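Putative uncharacterized protein (Thermotoga maritima, PDB 3CNL) binds GTP as a circularly permuted GTPase and is probably required for a late step of 50S ribosomal subunit assembly. Local coordinates at residues A[32-37]-A[65-70]; A[165-170]-A[244-249]. All coordinates share one frame; numbering follows the deposited sequence.

Contact 1 of 2, residues A[32-37]-A[65-70]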
ATOM      1  N   ARG A  32       4.146   1.197  -5.652  1.00 19.94           N
ATOM      2  CA  ARG A  32       3.470   1.311  -6.967  1.00 19.68           C
ATOM      3  C   ARG A  32       2.525   2.517  -7.034  1.00 20.76           C
ATOM      4  O   ARG A  32       2.144   3.002  -8.125  1.00 20.60           O
ATOM      5  CB  ARG A  32       2.713   0.025  -7.272  1.00 19.32           C
ATOM      6  CG  ARG A  32       3.596  -1.202  -7.350  1.00 19.18           C
ATOM      7  CD  ARG A  32       2.794  -2.511  -7.454  1.00 18.94           C
ATOM      8  NE  ARG A  32       1.960  -2.741  -6.254  1.00 19.19           N
ATOM      9  CZ  ARG A  32       0.997  -3.662  -6.174  1.00 20.55           C
ATOM     10  NH1 ARG A  32       0.741  -4.444  -7.223  1.00 19.80           N
ATOM     11  NH2 ARG A  32       0.280  -3.817  -5.053  1.00 17.25           N
ATOM     12  N   ALA A  33       2.140   3.007  -5.862  1.00 20.94           N
ATOM     13  CA  ALA A  33       1.224   4.145  -5.781  1.00 20.95           C
ATOM     14  C   ALA A  33       1.535   4.968  -4.535  1.00 21.67           C
ATOM     15  O   ALA A  33       0.764   4.937  -3.590  1.00 22.02           O
ATOM     16  CB  ALA A  33      -0.257   3.626  -5.719  1.00 20.92           C
ATOM     17  N   PRO A  34       2.690   5.666  -4.499  1.00 22.20           N
ATOM     18  CA  PRO A  34       3.070   6.408  -3.283  1.00 22.94           C
ATOM     19  C   PRO A  34       2.202   7.570  -2.850  1.00 23.75           C
ATOM     20  O   PRO A  34       2.163   7.854  -1.650  1.00 24.09           O
ATOM     21  CB  PRO A  34       4.512   6.876  -3.578  1.00 22.60           C
ATOM     22  CG  PRO A  34       4.974   5.927  -4.629  1.00 22.46           C
ATOM     23  CD  PRO A  34       3.771   5.699  -5.498  1.00 21.60           C
ATOM     24  N   PHE A  35       1.538   8.263  -3.781  1.00 24.71           N
ATOM     25  CA  PHE A  35       0.618   9.320  -3.374  1.00 25.10           C
ATOM     26  C   PHE A  35      -0.690   8.694  -2.888  1.00 24.46           C
ATOM     27  O   PHE A  35      -1.182   9.019  -1.802  1.00 24.00           O
ATOM     28  CB  PHE A  35       0.334  10.331  -4.495  1.00 26.85           C
ATOM     29  CG  PHE A  35       1.401  11.397  -4.682  1.00 28.01           C
ATOM     30  CD1 PHE A  35       2.272  11.752  -3.654  1.00 29.63           C
ATOM     31  CD2 PHE A  35       1.498  12.069  -5.893  1.00 30.35           C
ATOM     32  CE1 PHE A  35       3.238  12.726  -3.848  1.00 31.08           C
ATOM     33  CE2 PHE A  35       2.458  13.066  -6.097  1.00 31.45           C
ATOM     34  CZ  PHE A  35       3.317  13.394  -5.083  1.00 29.55           C
ATOM     35  N   ALA A  36      -1.233   7.768  -3.672  1.00 22.94           N
ATOM     36  CA  ALA A  36      -2.501   7.168  -3.334  1.00 22.59           C
ATOM     37  C   ALA A  36      -2.465   6.570  -1.948  1.00 22.45           C
ATOM     38  O   ALA A  36      -3.431   6.725  -1.201  1.00 22.75           O
ATOM     39  CB  ALA A  36      -2.927   6.105  -4.398  1.00 22.66           C
ATOM     40  N   THR A  37      -1.352   5.909  -1.596  1.00 22.53           N
ATOM     41  CA  THR A  37      -1.218   5.188  -0.318  1.00 22.92           C
ATOM     42  C   THR A  37      -0.533   6.006   0.804  1.00 24.36           C
ATOM     43  O   THR A  37      -0.108   5.447   1.814  1.00 23.53           O
ATOM     44  CB  THR A  37      -0.490   3.822  -0.480  1.00 22.77           C
ATOM     45  OG1 THR A  37       0.822   4.027  -1.022  1.00 21.61           O
ATOM     46  CG2 THR A  37      -1.306   2.867  -1.394  1.00 22.02           C
ATOM     47  N   LYS A  65      12.640   4.215  -8.281  1.00 28.94           N
ATOM     48  CA  LYS A  65      13.773   5.136  -8.136  1.00 29.54           C
ATOM     49  C   LYS A  65      13.350   6.597  -8.270  1.00 29.28           C
ATOM     50  O   LYS A  65      13.793   7.445  -7.487  1.00 30.45           O
ATOM     51  CB  LYS A  65      14.914   4.801  -9.095  1.00 29.91           C
ATOM     52  CG  LYS A  65      16.193   5.597  -8.777  1.00 32.82           C
ATOM     53  CD  LYS A  65      16.718   5.258  -7.382  1.00 37.44           C
ATOM     54  CE  LYS A  65      17.012   6.518  -6.597  1.00 38.83           C
ATOM     55  NZ  LYS A  65      18.228   6.355  -5.738  1.00 43.48           N
ATOM     56  N   LYS A  66      12.490   6.906  -9.231  1.00 28.54           N
ATOM     57  CA  LYS A  66      12.009   8.284  -9.377  1.00 28.17           C
ATOM     58  C   LYS A  66      11.232   8.766  -8.161  1.00 27.59           C
ATOM     59  O   LYS A  66      11.254   9.958  -7.818  1.00 26.71           O
ATOM     60  CB  LYS A  66      11.135   8.440 -10.631  1.00 29.34           C
ATOM     61  CG  LYS A  66      11.910   8.543 -11.959  1.00 29.98           C
ATOM     62  CD  LYS A  66      12.502   9.950 -12.168  1.00 33.19           C
ATOM     63  CE  LYS A  66      13.082  10.162 -13.602  1.00 31.91           C
ATOM     64  NZ  LYS A  66      13.920  11.411 -13.666  1.00 32.78           N
ATOM     65  N   TRP A  67      10.499   7.852  -7.526  1.00 26.66           N
ATOM     66  CA  TRP A  67       9.803   8.199  -6.288  1.00 25.84           C
ATOM     67  C   TRP A  67      10.789   8.501  -5.162  1.00 26.01           C
ATOM     68  O   TRP A  67      10.611   9.481  -4.430  1.00 25.60           O
ATOM     69  CB  TRP A  67       8.784   7.113  -5.892  1.00 24.42           C
ATOM     70  CG  TRP A  67       7.513   7.234  -6.663  1.00 23.20           C
ATOM     71  CD1 TRP A  67       7.031   6.357  -7.589  1.00 22.84           C
ATOM     72  CD2 TRP A  67       6.562   8.308  -6.591  1.00 22.94           C
ATOM     73  NE1 TRP A  67       5.831   6.812  -8.092  1.00 23.61           N
ATOM     74  CE2 TRP A  67       5.518   8.003  -7.490  1.00 23.17           C
ATOM     75  CE3 TRP A  67       6.478   9.488  -5.831  1.00 23.23           C
ATOM     76  CZ2 TRP A  67       4.419   8.849  -7.675  1.00 23.72           C
ATOM     77  CZ3 TRP A  67       5.389  10.313  -5.996  1.00 23.44           C
ATOM     78  CH2 TRP A  67       4.363   9.991  -6.921  1.00 23.28           C
ATOM     79  N   VAL A  68      11.827   7.682  -5.020  1.00 26.72           N
ATOM     80  CA  VAL A  68      12.861   7.946  -3.997  1.00 28.16           C
ATOM     81  C   VAL A  68      13.422   9.351  -4.177  1.00 29.20           C
ATOM     82  O   VAL A  68      13.500  10.104  -3.216  1.00 29.22           O
ATOM     83  CB  VAL A  68      14.013   6.900  -3.992  1.00 28.30           C
ATOM     84  CG1 VAL A  68      15.060   7.233  -2.918  1.00 28.06           C
ATOM     85  CG2 VAL A  68      13.459   5.495  -3.744  1.00 28.55           C
ATOM     86  N   GLU A  69      13.779   9.701  -5.414  1.00 30.66           N
ATOM     87  CA  GLU A  69      14.379  11.006  -5.741  1.00 31.94           C
ATOM     88  C   GLU A  69      13.454  12.146  -5.441  1.00 32.33           C
ATOM     89  O   GLU A  69      13.871  13.162  -4.878  1.00 32.86           O
ATOM     90  CB  GLU A  69      14.728  11.061  -7.217  1.00 32.73           C
ATOM     91  CG  GLU A  69      15.645   9.956  -7.602  1.00 35.64           C
ATOM     92  CD  GLU A  69      16.475  10.276  -8.794  1.00 37.85           C
ATOM     93  OE1 GLU A  69      16.454  11.445  -9.243  1.00 42.32           O
ATOM     94  OE2 GLU A  69      17.147   9.340  -9.271  1.00 42.43           O
ATOM     95  N   PHE A  70      12.190  11.967  -5.828  1.00 32.14           N
ATOM     96  CA  PHE A  70      11.137  12.908  -5.518  1.00 32.21           C
ATOM     97  C   PHE A  70      11.046  13.198  -4.015  1.00 32.29           C
ATOM     98  O   PHE A  70      10.956  14.360  -3.625  1.00 32.08           O
ATOM     99  CB  PHE A  70       9.787  12.393  -6.054  1.00 32.10           C
ATOM    100  CG  PHE A  70       8.626  13.307  -5.747  1.00 32.56           C
ATOM    101  CD1 PHE A  70       8.368  14.403  -6.555  1.00 33.22           C
ATOM    102  CD2 PHE A  70       7.799  13.066  -4.654  1.00 31.61           C
ATOM    103  CE1 PHE A  70       7.302  15.257  -6.285  1.00 31.99           C
ATOM    104  CE2 PHE A  70       6.728  13.906  -4.375  1.00 32.00           C
ATOM    105  CZ  PHE A  70       6.486  15.012  -5.194  1.00 32.12           C
TER

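Contact 2 of 2, residues A[165-170]-A[244-249]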
ATOM      1  N   ALA A 165      -9.653   6.351  -5.798  1.00 22.60           N
ATOM      2  CA  ALA A 165     -10.318   5.059  -5.596  1.00 21.55           C
ATOM      3  C   ALA A 165      -9.728   3.979  -6.514  1.00 21.03           C
ATOM      4  O   ALA A 165      -9.465   2.860  -6.071  1.00 21.33           O
ATOM      5  CB  ALA A 165     -11.832   5.195  -5.813  1.00 21.66           C
ATOM      6  N   ALA A 166      -9.506   4.324  -7.782  1.00 19.98           N
ATOM      7  CA  ALA A 166      -8.983   3.387  -8.763  1.00 20.03           C
ATOM      8  C   ALA A 166      -7.598   2.877  -8.332  1.00 20.28           C
ATOM      9  O   ALA A 166      -7.346   1.686  -8.364  1.00 21.31           O
ATOM     10  CB  ALA A 166      -8.903   4.057 -10.116  1.00 19.51           C
ATOM     11  N   LYS A 167      -6.738   3.786  -7.882  1.00 20.12           N
ATOM     12  CA  LYS A 167      -5.369   3.450  -7.443  1.00 20.98           C
ATOM     13  C   LYS A 167      -5.338   2.612  -6.157  1.00 20.79           C
ATOM     14  O   LYS A 167      -4.570   1.633  -6.039  1.00 20.41           O
ATOM     15  CB  LYS A 167      -4.541   4.733  -7.319  1.00 21.24           C
ATOM     16  CG  LYS A 167      -4.045   5.243  -8.667  1.00 23.04           C
ATOM     17  CD  LYS A 167      -3.713   6.714  -8.631  1.00 25.48           C
ATOM     18  CE  LYS A 167      -3.057   7.115  -9.954  1.00 26.87           C
ATOM     19  NZ  LYS A 167      -2.890   8.598 -10.045  1.00 27.92           N
ATOM     20  N   LEU A 168      -6.180   2.981  -5.201  1.00 20.48           N
ATOM     21  CA  LEU A 168      -6.368   2.160  -4.000  1.00 20.67           C
ATOM     22  C   LEU A 168      -6.949   0.780  -4.303  1.00 20.58           C
ATOM     23  O   LEU A 168      -6.631  -0.191  -3.613  1.00 21.59           O
ATOM     24  CB  LEU A 168      -7.215   2.881  -2.956  1.00 20.17           C
ATOM     25  CG  LEU A 168      -6.637   4.147  -2.318  1.00 19.91           C
ATOM     26  CD1 LEU A 168      -7.695   4.814  -1.457  1.00 22.83           C
ATOM     27  CD2 LEU A 168      -5.405   3.767  -1.463  1.00 19.33           C
ATOM     28  N   LEU A 169      -7.817   0.685  -5.302  1.00 20.27           N
ATOM     29  CA  LEU A 169      -8.255  -0.627  -5.781  1.00 20.41           C
ATOM     30  C   LEU A 169      -7.102  -1.471  -6.320  1.00 19.49           C
ATOM     31  O   LEU A 169      -6.993  -2.678  -6.043  1.00 20.03           O
ATOM     32  CB  LEU A 169      -9.334  -0.460  -6.877  1.00 20.95           C
ATOM     33  CG  LEU A 169      -9.858  -1.708  -7.580  1.00 21.72           C
ATOM     34  CD1 LEU A 169     -10.587  -2.579  -6.584  1.00 23.91           C
ATOM     35  CD2 LEU A 169     -10.821  -1.282  -8.707  1.00 21.84           C
ATOM     36  N   LEU A 170      -6.264  -0.844  -7.133  1.00 18.73           N
ATOM     37  CA  LEU A 170      -5.144  -1.544  -7.788  1.00 18.29           C
ATOM     38  C   LEU A 170      -4.099  -2.094  -6.786  1.00 18.72           C
ATOM     39  O   LEU A 170      -3.446  -3.093  -7.053  1.00 18.53           O
ATOM     40  CB  LEU A 170      -4.467  -0.587  -8.805  1.00 18.02           C
ATOM     41  CG  LEU A 170      -5.182  -0.321 -10.130  1.00 17.70           C
ATOM     42  CD1 LEU A 170      -4.661   0.909 -10.888  1.00 19.16           C
ATOM     43  CD2 LEU A 170      -5.124  -1.529 -11.037  1.00 17.71           C
ATOM     44  N   SER A 244       3.887  -0.300 -11.929  1.00 28.80           N
ATOM     45  CA  SER A 244       3.525   0.785 -11.014  1.00 27.41           C
ATOM     46  C   SER A 244       2.337   1.584 -11.553  1.00 27.64           C
ATOM     47  O   SER A 244       2.001   1.476 -12.730  1.00 27.50           O
ATOM     48  CB  SER A 244       4.716   1.710 -10.745  1.00 27.05           C
ATOM     49  OG  SER A 244       5.724   1.039 -10.017  1.00 23.10           O
ATOM     50  N   PHE A 245       1.698   2.384 -10.699  1.00 27.52           N
ATOM     51  CA  PHE A 245       0.418   3.000 -11.069  1.00 27.54           C
ATOM     52  C   PHE A 245       0.432   4.514 -11.007  1.00 28.18           C
ATOM     53  O   PHE A 245      -0.555   5.146 -11.386  1.00 27.54           O
ATOM     54  CB  PHE A 245      -0.740   2.448 -10.212  1.00 26.62           C
ATOM     55  CG  PHE A 245      -0.720   0.931 -10.043  1.00 25.89           C
ATOM     56  CD1 PHE A 245      -0.861   0.087 -11.142  1.00 25.15           C
ATOM     57  CD2 PHE A 245      -0.611   0.366  -8.783  1.00 24.17           C
ATOM     58  CE1 PHE A 245      -0.845  -1.294 -10.991  1.00 24.98           C
ATOM     59  CE2 PHE A 245      -0.604  -1.011  -8.616  1.00 24.09           C
ATOM     60  CZ  PHE A 245      -0.708  -1.847  -9.722  1.00 25.69           C
ATOM     61  N   GLU A 246       1.536   5.071 -10.502  1.00 29.07           N
ATOM     62  CA  GLU A 246       1.745   6.520 -10.364  1.00 30.82           C
ATOM     63  C   GLU A 246       3.220   6.823 -10.576  1.00 31.95           C
ATOM     64  O   GLU A 246       4.070   6.023 -10.180  1.00 31.18           O
ATOM     65  CB  GLU A 246       1.441   6.990  -8.941  1.00 30.76           C
ATOM     66  CG  GLU A 246       0.101   6.709  -8.449  1.00 30.11           C
ATOM     67  CD  GLU A 246      -0.219   7.466  -7.213  1.00 27.77           C
ATOM     68  OE1 GLU A 246       0.367   7.142  -6.157  1.00 24.03           O
ATOM     69  OE2 GLU A 246      -1.090   8.359  -7.296  1.00 28.77           O
ATOM     70  N   ARG A 247       3.491   7.998 -11.155  1.00 34.17           N
ATOM     71  CA  ARG A 247       4.827   8.577 -11.370  1.00 36.94           C
ATOM     72  C   ARG A 247       4.869   9.982 -10.760  1.00 38.13           C
ATOM     73  O   ARG A 247       3.869  10.690 -10.821  1.00 37.68           O
ATOM     74  CB  ARG A 247       5.094   8.743 -12.869  1.00 37.33           C
ATOM     75  CG  ARG A 247       5.273   7.485 -13.676  1.00 39.94           C
ATOM     76  CD  ARG A 247       4.955   7.788 -15.151  1.00 45.62           C
ATOM     77  NE  ARG A 247       5.335   9.154 -15.546  1.00 48.27           N
ATOM     78  CZ  ARG A 247       5.324   9.615 -16.801  1.00 50.34           C
ATOM     79  NH1 ARG A 247       4.950   8.829 -17.807  1.00 51.75           N
ATOM     80  NH2 ARG A 247       5.692  10.870 -17.057  1.00 51.67           N
ATOM     81  N   PRO A 248       6.033  10.405 -10.201  1.00 39.91           N
ATOM     82  CA  PRO A 248       6.121  11.698  -9.497  1.00 41.84           C
ATOM     83  C   PRO A 248       5.364  12.953 -10.032  1.00 44.41           C
ATOM     84  O   PRO A 248       4.950  13.747  -9.182  1.00 45.50           O
ATOM     85  CB  PRO A 248       7.627  11.913  -9.331  1.00 41.49           C
ATOM     86  CG  PRO A 248       8.172  10.536  -9.221  1.00 40.40           C
ATOM     87  CD  PRO A 248       7.321   9.676 -10.139  1.00 39.60           C
ATOM     88  N   GLU A 249       5.171  13.229 -11.331  1.00 46.71           N
ATOM     89  CA  GLU A 249       5.989  12.956 -12.532  1.00 49.28           C
ATOM     90  C   GLU A 249       5.288  13.264 -13.885  1.00 50.68           C
ATOM     91  O   GLU A 249       6.005  13.448 -14.868  1.00 51.20           O
ATOM     92  CB  GLU A 249       6.623  11.576 -12.601  1.00 49.52           C
ATOM     93  CG  GLU A 249       8.018  11.553 -13.219  1.00 51.31           C
ATOM     94  CD  GLU A 249       8.301  10.275 -13.975  1.00 52.19           C
ATOM     95  OE1 GLU A 249       8.824   9.327 -13.351  1.00 56.41           O
ATOM     96  OE2 GLU A 249       8.004  10.207 -15.193  1.00 54.78           O
TER

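Contact 1 of 2, residues A[32-37]-A[65-70]
Pro34 and Trp67 have the nearest CA atoms across the contact, 7.6 Å apart, between the turn that follows strand 24-30 and the helix 61-73. Both elements belong to the circularly permuted G domain, and Phe35, Trp67 and Phe70 form an aromatic cluster across the joint, with Pro34 laid against the indole.

The proline makes a CH-pi contact: its CG stands 3.4 Å from the centroid of the five-membered ring of Trp67 and almost on the ring normal. Pro34 CD follows over the same bicycle, 3.5 Å from Trp67 CE2, so two ring carbons of the proline cover the indole near the fusion bond. Leu53 of strand 48-54, next to the edge strand 78-80, touches both partners.

Phe35 meets the far, six-membered end of the same indole. This is a T-shaped pair in which the tryptophan supplies the edge and the phenylalanine the face, with centroids 4.9 Å apart and planes at 78°. Trp67 CH2 is the leading atom, 3.7 Å from Phe35 CD2 and displaced toward the rim of that ring. Phe35 holds its CG beside its own backbone N, chi1 -81°, which carries the ring out to the indole although its CB does not point at the helix.

The polar end of Trp67 has its partner outside this pair: NE1 donates to the backbone O of Glu246. Proline, phenylalanine and this bond thus restrain one indole at a face, an edge and its nitrogen, which should leave it little freedom to turn. Phe70 closes the cluster one helical turn on. Its CG lies anti to the backbone N, chi1 179°, and this sends the ring out from the helix until CE2 comes 3.5 Å from Phe35 CZ.

Contact 2 of 2, residues A[165-170]-A[244-249]
Leu170 CB sits 3.9 Å from the centroid of the Phe245 ring and 10° off its normal, a CH-pi contact over the middle of one face. Leu170 CD1 adds a second touch on the same ring, 3.9 Å from Phe245 CD1. One helical turn earlier, Lys167 runs as an extended chain across Glu246, its CE 3.5 Å from Glu246 CG. The chain ends in a salt bridge whose hydrogen bond is weak, with 3.3 Å between Lys167 NZ and Glu246 OE2, and the ammonium has a further carboxylate in Asp163. Glu246 OE1 is used differently, accepting from the backbone N of both Phe35 and Ala36, so each carboxylate oxygen serves another segment of the chain.

Outside this shell, Val235 of helix 224-236 touches both Leu170 and Phe245, while Ile191 of helix 182-196 packs on Leu170. An alanine in place of Phe245 would probably leave Leu170 CB and CD1 without the ring they rest on and open a gap beside Val235. The arrangement is that of a C-terminal segment that runs back from the helical region toward the circularly permuted G domain and packs, on its way, against the end of helix 162-170.

Overall arrangement
Contact 1 closes before contact 2 opens along the chain, and their centres lie about 9 Å apart. Residues 32-37 and 65-70 join the turn after strand 24-30 to helix 61-73, beside the six-stranded mixed sheet of the G domain. Residues 165-170 end helix 162-170, whereas the segment 244-249 is a loop that follows the last modelled helix, 224-236. This C-terminal segment meets both halves of contact 1: Phe245 N lies 2.7 Å from Arg32 O, a probable hydrogen bond, while Pro248 packs on Trp67 and Phe70. The two contacts therefore form one continuous joint between the G domain and the C-terminal helices, with Phe245 about 11 Å and Pro34 about 13 Å, by side chain, from the bound GTP analogue.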